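Hydrazine synthase subunit alpha (Candidatus Kuenenia stuttgartiensis, PDB 5C2V) catalyses the condensation of hydroxylamine with ammonia to hydrazine, the second half-reaction of the hydrazine synthase complex in anammox bacteria, and carries two c-type haems. Local coordinates at residues Phe748-Gln751 with Asp752-Tyr755; Asp768-Pro771 with Gly772-Tyr776; Ala683-Ser686 with Arg687-Ser691. All coordinates share one frame; numbering follows the deposited sequence.

Contact 1 (Phe748-Gln751 with Asp752-Tyr755); sequences FLTQ and DERY. With HEC (heme c), chain B.
Glu753 folds back over the first turn of helix 751-762 to reach Leu749 and Thr750. Its CB lies 3.9 Å from Thr750 OG1, and CG, turned anti to the carbonyl carbon (chi1 -58°), comes to 3.3 Å from the same hydroxyl. CD also lies beside Thr750 OG1, with OE2 the more distant of the two oxygens from it. The chain is extended beyond CG, which carries OE1 to the backbone: Thr750 N donates to Glu753 OE1 over 3.0 Å, at 161°, arriving from well above the carboxylate plane. OE1 also lies against Leu749, 3.3 Å from CD2, and forms a salt bridge with Lys657 on helix 646-657. Thr750 is the N-cap residue, so this bond from its amide to the side chain three residues on is one half of a capping box. Helical bonding starts at once, with Arg754 N bonded to Thr750 O at 3.2 Å and Tyr755 N to Gln751 O at 2.9 Å.

Gln751, bent at chi2, presents OE1 to Arg754 NH2 at 2.8 Å. The donor lies in the carbonyl plane of the amide, while amide and guanidinium planes stand 82° apart. Arg754 also makes a cation-pi contact with Tyr723.

Leu749 also reaches the second haem, with CG 3.6 Å from its atom CBB, and the Phe748 ring has the haem methyl CMC over one face. The chemistry thus divides: apolar side chains border the cofactor, while a carboxylate shared by a lysine and the N-cap amide ties the helix start to helix 646-657, its negative charge probably stabilised by both.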
loop_
_atom_site.group_PDB
_atom_site.type_symbol
_atom_site.label_atom_id
_atom_site.label_comp_id
_atom_site.label_asym_id
_atom_site.label_seq_id
_atom_site.Cartn_x
_atom_site.Cartn_y
_atom_site.Cartn_z
ATOM N N PHE D 748 33.133 9.573 20.769
ATOM C CA PHE D 748 32.533 10.521 21.708
ATOM C C PHE D 748 31.867 9.839 22.902
ATOM O O PHE D 748 31.844 10.389 24.004
ATOM C CB PHE D 748 31.506 11.405 20.995
ATOM C CG PHE D 748 32.117 12.479 20.144
ATOM C CD1 PHE D 748 33.300 13.091 20.522
ATOM C CD2 PHE D 748 31.506 12.881 18.969
ATOM C CE1 PHE D 748 33.865 14.081 19.742
ATOM C CE2 PHE D 748 32.065 13.871 18.183
ATOM C CZ PHE D 748 33.247 14.472 18.571
ATOM N N LEU D 749 31.327 8.646 22.679
ATOM C CA LEU D 749 30.586 7.934 23.716
ATOM C C LEU D 749 31.282 6.648 24.134
ATOM O O LEU D 749 32.054 6.073 23.367
ATOM C CB LEU D 749 29.170 7.605 23.234
ATOM C CG LEU D 749 28.247 8.757 22.843
ATOM C CD1 LEU D 749 26.908 8.223 22.358
ATOM C CD2 LEU D 749 28.052 9.698 24.014
ATOM N N THR D 750 31.008 6.199 25.355
ATOM C CA THR D 750 31.435 4.873 25.776
ATOM C C THR D 750 30.475 3.855 25.169
ATOM O O THR D 750 29.507 4.231 24.508
ATOM C CB THR D 750 31.459 4.729 27.310
ATOM O OG1 THR D 750 30.131 4.876 27.829
ATOM C CG2 THR D 750 32.364 5.784 27.932
ATOM N N GLN D 751 30.731 2.573 25.396
ATOM C CA GLN D 751 29.892 1.532 24.816
ATOM C C GLN D 751 28.516 1.514 25.476
ATOM O O GLN D 751 27.502 1.286 24.814
ATOM C CB GLN D 751 30.563 0.163 24.943
ATOM C CG GLN D 751 29.734 -0.994 24.399
ATOM C CD GLN D 751 29.530 -0.920 22.896
ATOM O OE1 GLN D 751 30.280 -0.251 22.185
ATOM N NE2 GLN D 751 28.505 -1.608 22.405
ATOM N N ASP D 752 28.490 1.775 26.778
ATOM C CA ASP D 752 27.248 1.757 27.545
ATOM C C ASP D 752 26.286 2.858 27.104
ATOM O O ASP D 752 25.086 2.623 26.967
ATOM C CB ASP D 752 27.545 1.891 29.040
ATOM C CG ASP D 752 28.365 0.732 29.575
ATOM O OD1 ASP D 752 28.267 -0.377 29.011
ATOM O OD2 ASP D 752 29.105 0.929 30.562
ATOM N N GLU D 753 26.818 4.056 26.882
ATOM C CA GLU D 753 26.009 5.196 26.457
ATOM C C GLU D 753 25.455 4.990 25.047
ATOM O O GLU D 753 24.250 5.142 24.799
ATOM C CB GLU D 753 26.840 6.482 26.517
ATOM C CG GLU D 753 27.411 6.789 27.895
ATOM C CD GLU D 753 28.537 7.807 27.853
ATOM O OE1 GLU D 753 29.070 8.061 26.752
ATOM O OE2 GLU D 753 28.890 8.351 28.921
ATOM N N ARG D 754 26.350 4.637 24.130
ATOM C CA ARG D 754 25.986 4.404 22.740
ATOM C C ARG D 754 24.944 3.297 22.622
ATOM O O ARG D 754 23.943 3.445 21.915
ATOM C CB ARG D 754 27.228 4.055 21.916
ATOM C CG ARG D 754 26.982 3.977 20.420
ATOM C CD ARG D 754 28.286 3.836 19.651
ATOM N NE ARG D 754 28.956 2.568 19.926
ATOM C CZ ARG D 754 30.128 2.217 19.408
ATOM N NH1 ARG D 754 30.763 3.038 18.582
ATOM N NH2 ARG D 754 30.665 1.043 19.712
ATOM N N TYR D 755 25.169 2.193 23.330
ATOM C CA TYR D 755 24.227 1.082 23.286
ATOM C C TYR D 755 22.950 1.414 24.047
ATOM O O TYR D 755 21.916 0.784 23.836
ATOM C CB TYR D 755 24.851 -0.195 23.845
ATOM C CG TYR D 755 24.031 -1.423 23.527
ATOM C CD1 TYR D 755 24.020 -1.954 22.244
ATOM C CD2 TYR D 755 23.256 -2.041 24.500
ATOM C CE1 TYR D 755 23.268 -3.070 21.940
ATOM C CE2 TYR D 755 22.500 -3.160 24.204
ATOM C CZ TYR D 755 22.510 -3.669 22.922
ATOM O OH TYR D 755 21.761 -4.782 22.617
HETATM FE FE HEC B . 27.896 15.963 16.091
HETATM C CHA HEC B . 27.281 16.308 12.732
HETATM C CHB HEC B . 25.244 13.803 16.366
HETATM C CHC HEC B . 28.575 15.515 19.454
HETATM C CHD HEC B . 30.408 18.307 15.939
HETATM N NA HEC B . 26.496 15.229 14.803
HETATM C C1A HEC B . 26.473 15.442 13.437
HETATM C C2A HEC B . 25.446 14.590 12.873
HETATM C C3A HEC B . 24.883 13.900 13.869
HETATM C C4A HEC B . 25.531 14.286 15.108
HETATM C CMA HEC B . 23.743 12.869 13.727
HETATM C CAA HEC B . 25.068 14.496 11.378
HETATM C CBA HEC B . 24.004 15.539 11.050
HETATM C CGA HEC B . 23.533 15.349 9.631
HETATM O O1A HEC B . 22.382 15.752 9.319
HETATM O O2A HEC B . 24.303 14.785 8.813
HETATM N NB HEC B . 27.030 14.908 17.639
HETATM C C1B HEC B . 26.010 13.987 17.498
HETATM C C2B HEC B . 25.896 13.254 18.744
HETATM C C3B HEC B . 26.809 13.735 19.596
HETATM C C4B HEC B . 27.545 14.778 18.915
HETATM C CMB HEC B . 24.874 12.132 19.031
HETATM C CAB HEC B . 27.075 13.270 21.046
HETATM C CBB HEC B . 27.746 11.878 21.041
HETATM N NC HEC B . 29.239 16.756 17.442
HETATM C C1C HEC B . 29.344 16.437 18.782
HETATM C C2C HEC B . 30.481 17.146 19.331
HETATM C C3C HEC B . 30.908 18.006 18.396
HETATM C C4C HEC B . 30.189 17.719 17.166
HETATM C CMC HEC B . 30.830 17.181 20.836
HETATM C CAC HEC B . 32.057 19.034 18.542
HETATM C CBC HEC B . 33.412 18.325 18.767
HETATM N ND HEC B . 28.709 17.143 14.556
HETATM C C1D HEC B . 29.777 18.017 14.745
HETATM C C2D HEC B . 30.132 18.590 13.468
HETATM C C3D HEC B . 29.173 17.971 12.443
HETATM C C4D HEC B . 28.315 17.086 13.218
HETATM C CMD HEC B . 31.260 19.610 13.190
HETATM C CAD HEC B . 29.168 18.300 10.926
HETATM C CBD HEC B . 28.890 17.110 10.008
HETATM C CGD HEC B . 29.838 15.965 10.259
HETATM O O1D HEC B . 29.485 14.814 9.895
HETATM O O2D HEC B . 30.941 16.194 10.818
#

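Contact 2 (Asp768-Pro771 with Gly772-Tyr776); sequences DNIP and GPDFY. With CA (calcium ion), chain Z.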
loop_
_atom_site.group_PDB
_atom_site.type_symbol
_atom_site.label_atom_id
_atom_site.label_comp_id
_atom_site.label_asym_id
_atom_site.label_seq_id
_atom_site.Cartn_x
_atom_site.Cartn_y
_atom_site.Cartn_z
ATOM N N ASP D 768 8.485 9.239 27.434
ATOM C CA ASP D 768 8.056 8.825 28.751
ATOM C C ASP D 768 7.787 7.328 28.698
ATOM O O ASP D 768 6.772 6.889 28.161
ATOM C CB ASP D 768 6.803 9.605 29.153
ATOM C CG ASP D 768 6.578 9.629 30.643
ATOM O OD1 ASP D 768 6.774 8.584 31.289
ATOM O OD2 ASP D 768 6.207 10.699 31.168
ATOM N N ASN D 769 8.710 6.548 29.251
ATOM C CA ASN D 769 8.575 5.098 29.270
ATOM C C ASN D 769 8.089 4.574 30.615
ATOM O O ASN D 769 7.959 3.367 30.808
ATOM C CB ASN D 769 9.896 4.430 28.887
ATOM C CG ASN D 769 9.843 3.790 27.511
ATOM O OD1 ASN D 769 8.767 3.461 27.008
ATOM N ND2 ASN D 769 11.006 3.604 26.896
ATOM N N ILE D 770 7.839 5.487 31.547
ATOM C CA ILE D 770 7.316 5.119 32.855
ATOM C C ILE D 770 5.812 5.369 32.904
ATOM O O ILE D 770 5.377 6.518 32.950
ATOM C CB ILE D 770 8.007 5.908 33.984
ATOM C CG1 ILE D 770 9.524 5.722 33.913
ATOM C CG2 ILE D 770 7.472 5.478 35.342
ATOM C CD1 ILE D 770 10.289 6.541 34.929
ATOM N N PRO D 771 5.015 4.288 32.899
ATOM C CA PRO D 771 3.549 4.366 32.869
ATOM C C PRO D 771 2.969 5.221 33.993
ATOM O O PRO D 771 3.384 5.093 35.144
ATOM C CB PRO D 771 3.119 2.905 33.024
ATOM C CG PRO D 771 4.265 2.123 32.486
ATOM C CD PRO D 771 5.490 2.894 32.880
ATOM N N GLY D 772 2.019 6.086 33.651
ATOM C CA GLY D 772 1.400 6.968 34.623
ATOM C C GLY D 772 2.222 8.218 34.869
ATOM O O GLY D 772 3.357 8.320 34.406
ATOM N N PRO D 773 1.647 9.186 35.597
ATOM C CA PRO D 773 2.356 10.427 35.927
ATOM C C PRO D 773 3.537 10.187 36.864
ATOM O O PRO D 773 3.396 9.484 37.864
ATOM C CB PRO D 773 1.280 11.277 36.609
ATOM C CG PRO D 773 0.292 10.288 37.132
ATOM C CD PRO D 773 0.277 9.166 36.141
ATOM N N ASP D 774 4.688 10.767 36.535
ATOM C CA ASP D 774 5.880 10.633 37.366
ATOM C C ASP D 774 6.540 11.986 37.619
ATOM O O ASP D 774 6.013 13.029 37.231
ATOM C CB ASP D 774 6.882 9.671 36.725
ATOM C CG ASP D 774 7.091 9.943 35.252
ATOM O OD1 ASP D 774 7.821 10.899 34.916
ATOM O OD2 ASP D 774 6.530 9.190 34.428
ATOM N N PHE D 775 7.696 11.958 38.272
ATOM C CA PHE D 775 8.385 13.180 38.678
ATOM C C PHE D 775 9.252 13.769 37.566
ATOM O O PHE D 775 9.736 14.895 37.682
ATOM C CB PHE D 775 9.245 12.911 39.914
ATOM C CG PHE D 775 8.450 12.593 41.149
ATOM C CD1 PHE D 775 7.142 13.034 41.280
ATOM C CD2 PHE D 775 9.008 11.853 42.178
ATOM C CE1 PHE D 775 6.407 12.743 42.415
ATOM C CE2 PHE D 775 8.278 11.559 43.315
ATOM C CZ PHE D 775 6.977 12.005 43.433
ATOM N N TYR D 776 9.449 13.009 36.495
ATOM C CA TYR D 776 10.269 13.468 35.379
ATOM C C TYR D 776 9.490 14.434 34.483
ATOM O O TYR D 776 8.273 14.306 34.343
ATOM C CB TYR D 776 10.780 12.272 34.571
ATOM C CG TYR D 776 11.800 11.439 35.315
ATOM C CD1 TYR D 776 13.131 11.835 35.383
ATOM C CD2 TYR D 776 11.434 10.260 35.951
ATOM C CE1 TYR D 776 14.067 11.079 36.064
ATOM C CE2 TYR D 776 12.364 9.497 36.633
ATOM C CZ TYR D 776 13.679 9.912 36.687
ATOM O OH TYR D 776 14.608 9.157 37.364
HETATM CA CA CA Z . 5.018 8.521 32.826
HETATM O O HOH W 1 4.580 10.881 32.672
HETATM O O HOH W 2 3.418 8.045 31.118
#
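Different first torsions bring Asp768 and Asp774 to one calcium ion: CG of Asp768 is trans to its own amide nitrogen (chi1 -159°), whereas CG of Asp774 sits between nitrogen and carbonyl carbon (chi1 46°). The side chains point against each other, yet their oxygens take adjacent positions on the metal: Asp768 OD1 and Asp774 OD2 each bind the calcium ion at 2.3 Å, their carboxylate planes 53° apart. The carbonyl oxygens Ile770 O and Gly772 O, with two waters, bring the ligands to six, so every second residue from 768 to 774 gives one oxygen. Gly772 has a positive phi, a conformation glycine favours. Both aspartates also close Asx turns: Asp768 OD1 accepts from Ile770 N at 3.3 Å, and Asp774 OD1 from Tyr776 N at 3.1 Å. The remaining carboxylate oxygens, Asp768 OD2 and Asp774 OD1, are 4.1 Å apart, and both form salt bridges with Arg647 NH1, which should offset their charge. Outside the metal shell, Ile770 CD1 packs 4.0 Å from Tyr776 CE2. The loop follows helix 751-762 and lies against the start of helix 646-657, where Ile770 and Tyr776 rest on Arg648, while a weak bond from Arg503 N to Asn769 OD1 reaches strand 503-510.

Contact 3 (Ala683-Ser686 with Arg687-Ser691); sequences AAYS and RAYNS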
loop_
_atom_site.group_PDB
_atom_site.type_symbol
_atom_site.label_atom_id
_atom_site.label_comp_id
_atom_site.label_asym_id
_atom_site.label_seq_id
_atom_site.Cartn_x
_atom_site.Cartn_y
_atom_site.Cartn_z
ATOM N N ALA D 683 3.366 21.716 24.711
ATOM C CA ALA D 683 4.723 21.470 25.182
ATOM C C ALA D 683 4.814 20.098 25.843
ATOM O O ALA D 683 4.273 19.881 26.928
ATOM C CB ALA D 683 5.160 22.558 26.148
ATOM N N ALA D 684 5.513 19.182 25.181
ATOM C CA ALA D 684 5.608 17.797 25.627
ATOM C C ALA D 684 7.049 17.423 25.934
ATOM O O ALA D 684 7.389 17.089 27.070
ATOM C CB ALA D 684 5.032 16.858 24.577
ATOM N N TYR D 685 7.889 17.495 24.904
ATOM C CA TYR D 685 9.265 17.021 24.971
ATOM C C TYR D 685 10.278 18.157 24.911
ATOM O O TYR D 685 9.913 19.319 24.742
ATOM C CB TYR D 685 9.531 16.047 23.823
ATOM C CG TYR D 685 8.335 15.199 23.485
ATOM C CD1 TYR D 685 7.987 14.134 24.295
ATOM C CD2 TYR D 685 7.575 15.435 22.341
ATOM C CE1 TYR D 685 6.905 13.345 24.005
ATOM C CE2 TYR D 685 6.489 14.642 22.040
ATOM C CZ TYR D 685 6.160 13.600 22.877
ATOM O OH TYR D 685 5.081 12.804 22.584
ATOM N N SER D 686 11.554 17.806 25.025
ATOM C CA SER D 686 12.624 18.793 25.008
ATOM C C SER D 686 13.086 19.089 23.584
ATOM O O SER D 686 12.511 18.591 22.614
ATOM C CB SER D 686 13.806 18.318 25.855
ATOM O OG SER D 686 14.336 17.100 25.363
ATOM N N ARG D 687 14.129 19.904 23.470
ATOM C CA ARG D 687 14.670 20.287 22.171
ATOM C C ARG D 687 15.340 19.110 21.468
ATOM O O ARG D 687 15.149 18.901 20.269
ATOM C CB ARG D 687 15.666 21.439 22.332
ATOM C CG ARG D 687 16.390 21.819 21.050
ATOM C CD ARG D 687 15.408 22.217 19.962
ATOM N NE ARG D 687 14.647 23.408 20.323
ATOM C CZ ARG D 687 13.578 23.838 19.660
ATOM N NH1 ARG D 687 13.140 23.170 18.602
ATOM N NH2 ARG D 687 12.947 24.935 20.057
ATOM N N ALA D 688 16.127 18.346 22.221
ATOM C CA ALA D 688 16.865 17.218 21.664
ATOM C C ALA D 688 15.928 16.144 21.118
ATOM O O ALA D 688 16.169 15.586 20.045
ATOM C CB ALA D 688 17.793 16.627 22.714
ATOM N N TYR D 689 14.858 15.862 21.854
ATOM C CA TYR D 689 13.891 14.856 21.432
ATOM C C TYR D 689 13.161 15.299 20.170
ATOM O O TYR D 689 12.983 14.514 19.239
ATOM C CB TYR D 689 12.883 14.566 22.548
ATOM C CG TYR D 689 11.971 13.396 22.249
ATOM C CD1 TYR D 689 10.736 13.586 21.639
ATOM C CD2 TYR D 689 12.348 12.099 22.573
ATOM C CE1 TYR D 689 9.902 12.518 21.363
ATOM C CE2 TYR D 689 11.520 11.026 22.301
ATOM C CZ TYR D 689 10.300 11.240 21.696
ATOM O OH TYR D 689 9.475 10.173 21.425
ATOM N N ASN D 690 12.736 16.559 20.148
ATOM C CA ASN D 690 12.071 17.121 18.977
ATOM C C ASN D 690 12.977 17.098 17.753
ATOM O O ASN D 690 12.524 16.839 16.638
ATOM C CB ASN D 690 11.608 18.553 19.255
ATOM C CG ASN D 690 10.342 18.605 20.086
ATOM O OD1 ASN D 690 9.239 18.412 19.572
ATOM N ND2 ASN D 690 10.491 18.876 21.378
ATOM N N SER D 691 14.260 17.365 17.971
ATOM C CA SER D 691 15.238 17.350 16.892
ATOM C C SER D 691 15.436 15.942 16.337
ATOM O O SER D 691 15.339 15.721 15.131
ATOM C CB SER D 691 16.579 17.911 17.373
ATOM O OG SER D 691 16.455 19.266 17.771
#
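The start of helix 687-692, with Ser686 at the N-cap and a tyrosine pair beside it, forms this contact within the cytochrome c family region. The Tyr685 ring lies between two groups: Ala684 CB is 3.5 Å above the centre of one face, and Tyr689 CE1 is 3.7 Å above the centre of the opposite face. The two rings meet obliquely, their planes at 38° and their centroids 4.6 Å apart. The closest approach joins Tyr685 CG to Tyr689 CD1 at 3.4 Å. Tyr689 reaches this place because its CG is trans to its backbone nitrogen (chi1 -172°), which sends the ring back along the preceding loop. Its hydroxyl is hydrogen-bonded to Gly497 N and Ala765 O, so the ring is fixed at its far end as well as along its side. Two further rings hold the pair edge-to-face, Trp767 on Tyr685 and Phe646 on Tyr689.

The polar half centres on Ser686 O. Asn690 N donates to Ser686 O at 3.2 Å and 162°, the first main-chain bond of the helix. The Asn690 side chain also turns its ND2 to this oxygen, but the modelled separation is too short to be trusted at 2.70 Å resolution. Asn690 OD1 lies at the edge of the Tyr685 ring, near its plane, and is hydrogen-bonded to His485 NE2. Ser686 OG is hydrogen-bonded to Gln651 OE1 of helix 646-657, so the N-cap hydroxyl links two helices. Ser691 N bonds to Arg687 O at 2.9 Å and continues the turn.

The motif is an N-terminal helix turn in which Ser686 O accepts the first main-chain bond and the N-cap hydroxyl is tied to helix 646-657, here buried where the cytochrome c region meets residues in the sequence range of the middle domain.

Overall arrangement
All three contacts touch helix 646-657: contact 1 through Leu749 and Glu753, contact 2 through Arg647 and Arg648, contact 3 through Ser686 and Ala688. Contacts 1 and 3 are both helix starts with a hydroxyl residue at the N-cap. Contact 3 is buried and dominated by aromatic packing, whereas contact 1 is only partly buried, mixing haem-facing apolar groups with charged side chains. Contact 2, also partly buried, has no helix of its own and is shaped by calcium coordination. It lies near contact 3, nearest atoms about 6 Å apart, and Trp767, immediately before Asp768, joins the two neighbourhoods. Contact 1 stands farther off, its nearest atoms about 12 Å from either.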